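Peptide methionine sulfoxide reductase MsrA (Treponema denticola ATCC 35405, PDB 5FA9) probably repairs oxidised proteins by reducing methionine sulfoxide back to methionine, with MsrA and MsrB sections fused in one chain. Local coordinates at residues I56-S60 with S61-L65. The protein carries 2 engineered substitutions. Numbering follows the deposited sequence.
Sequences IVYDS and SVVSL
D59 and S61–V63 form an Asx turn overlaid on a type I beta turn, both starting at D59. Here the chain leaves strand 51-59 of the MsrA section's mixed sheet for helix 65-74. D59 OD1 accepts from S61 N at 3.2 Å, with the N-H entering from above the carboxylate plane. CG of D59 lies anti to the backbone N (chi1 -170°), which sets the carboxylate beside the D59 carbonyl carbon, within reach of S61 N and OG. S61 OG adds a weak bond to D59 OD2. The D59 carbonyl oxygen is gripped twice. V63 N meets D59 O nearly along the C=O bond, at 3.1 Å, as in an alpha turn. V62 N lies 3.0 Å from D59 O, above the carbonyl plane. Y58 crosses V63 at about a right angle, with CD2 4.1 Å from V63 CG1. Y58 OH lies 3.7 Å from L65 CB, at the start of the helix. Further out, L68 of that helix touches both Y58 and V63. S60 OG is hydrogen-bonded to M1 O, and S64, the N-cap, bonds weakly through OG to E67 N. S60 CA makes a C-H...O contact, 3.3 Å from V63 O.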
loop_
_atom_site.group_PDB
_atom_site.type_symbol
_atom_site.label_atom_id
_atom_site.label_comp_id
_atom_site.label_asym_id
_atom_site.label_seq_id
_atom_site.Cartn_x
_atom_site.Cartn_y
_atom_site.Cartn_z
ATOM N N ILE B 56 -2.963 -3.864 -9.187
ATOM C CA ILE B 56 -3.915 -2.936 -8.588
ATOM C C ILE B 56 -3.551 -2.598 -7.148
ATOM O O ILE B 56 -3.673 -3.438 -6.259
ATOM C CB ILE B 56 -5.348 -3.505 -8.607
ATOM C CG1 ILE B 56 -5.747 -3.918 -10.026
ATOM C CG2 ILE B 56 -6.330 -2.490 -8.042
ATOM C CD1 ILE B 56 -5.910 -2.754 -10.973
ATOM N N VAL B 57 -3.115 -1.363 -6.920
ATOM C CA VAL B 57 -2.852 -0.883 -5.569
ATOM C C VAL B 57 -4.024 -0.022 -5.112
ATOM O O VAL B 57 -4.369 0.962 -5.764
ATOM C CB VAL B 57 -1.546 -0.073 -5.489
ATOM C CG1 VAL B 57 -1.324 0.439 -4.075
ATOM C CG2 VAL B 57 -0.368 -0.921 -5.944
ATOM N N TYR B 58 -4.633 -0.390 -3.989
ATOM C CA TYR B 58 -5.870 0.256 -3.567
ATOM C C TYR B 58 -5.961 0.474 -2.059
ATOM O O TYR B 58 -5.265 -0.174 -1.278
ATOM C CB TYR B 58 -7.072 -0.570 -4.034
ATOM C CG TYR B 58 -7.201 -1.917 -3.351
ATOM C CD1 TYR B 58 -6.433 -3.001 -3.758
ATOM C CD2 TYR B 58 -8.097 -2.105 -2.306
ATOM C CE1 TYR B 58 -6.551 -4.233 -3.141
ATOM C CE2 TYR B 58 -8.220 -3.333 -1.682
ATOM C CZ TYR B 58 -7.446 -4.394 -2.104
ATOM O OH TYR B 58 -7.566 -5.618 -1.485
ATOM N N ASP B 59 -6.832 1.399 -1.668
ATOM C CA ASP B 59 -7.127 1.652 -0.263
ATOM C C ASP B 59 -8.392 0.894 0.125
ATOM O O ASP B 59 -9.479 1.189 -0.375
ATOM C CB ASP B 59 -7.295 3.153 -0.006
ATOM C CG ASP B 59 -7.365 3.493 1.474
ATOM O OD1 ASP B 59 -7.385 2.566 2.311
ATOM O OD2 ASP B 59 -7.405 4.697 1.801
ATOM N N SER B 60 -8.248 -0.078 1.018
ATOM C CA SER B 60 -9.360 -0.940 1.403
ATOM C C SER B 60 -10.439 -0.189 2.183
ATOM O O SER B 60 -11.555 -0.683 2.339
ATOM C CB SER B 60 -8.852 -2.123 2.228
ATOM O OG SER B 60 -8.198 -1.681 3.405
ATOM N N SER B 61 -10.104 1.002 2.669
ATOM C CA SER B 61 -11.064 1.821 3.401
ATOM C C SER B 61 -12.078 2.459 2.457
ATOM O O SER B 61 -13.152 2.883 2.882
ATOM C CB SER B 61 -10.344 2.904 4.206
ATOM O OG SER B 61 -10.065 4.039 3.405
ATOM N N VAL B 62 -11.730 2.528 1.176
ATOM C CA VAL B 62 -12.621 3.098 0.173
ATOM C C VAL B 62 -13.286 2.000 -0.649
ATOM O O VAL B 62 -14.513 1.925 -0.724
ATOM C CB VAL B 62 -11.873 4.056 -0.771
ATOM C CG1 VAL B 62 -12.803 4.550 -1.868
ATOM C CG2 VAL B 62 -11.293 5.226 0.010
ATOM N N VAL B 63 -12.470 1.150 -1.266
ATOM C CA VAL B 63 -12.984 0.033 -2.050
ATOM C C VAL B 63 -12.487 -1.297 -1.480
ATOM O O VAL B 63 -11.292 -1.480 -1.242
ATOM C CB VAL B 63 -12.590 0.154 -3.544
ATOM C CG1 VAL B 63 -11.085 0.338 -3.706
ATOM C CG2 VAL B 63 -13.087 -1.050 -4.332
ATOM N N SER B 64 -13.416 -2.216 -1.244
ATOM C CA SER B 64 -13.073 -3.520 -0.691
ATOM C C SER B 64 -12.606 -4.477 -1.779
ATOM O O SER B 64 -12.878 -4.265 -2.962
ATOM C CB SER B 64 -14.267 -4.120 0.053
ATOM O OG SER B 64 -15.357 -4.339 -0.824
ATOM N N LEU B 65 -11.891 -5.521 -1.372
ATOM C CA LEU B 65 -11.488 -6.587 -2.282
ATOM C C LEU B 65 -12.712 -7.208 -2.947
ATOM O O LEU B 65 -12.662 -7.621 -4.106
ATOM C CB LEU B 65 -10.686 -7.657 -1.537
ATOM C CG LEU B 65 -10.200 -8.853 -2.359
ATOM C CD1 LEU B 65 -9.325 -8.393 -3.515
ATOM C CD2 LEU B 65 -9.456 -9.844 -1.477
#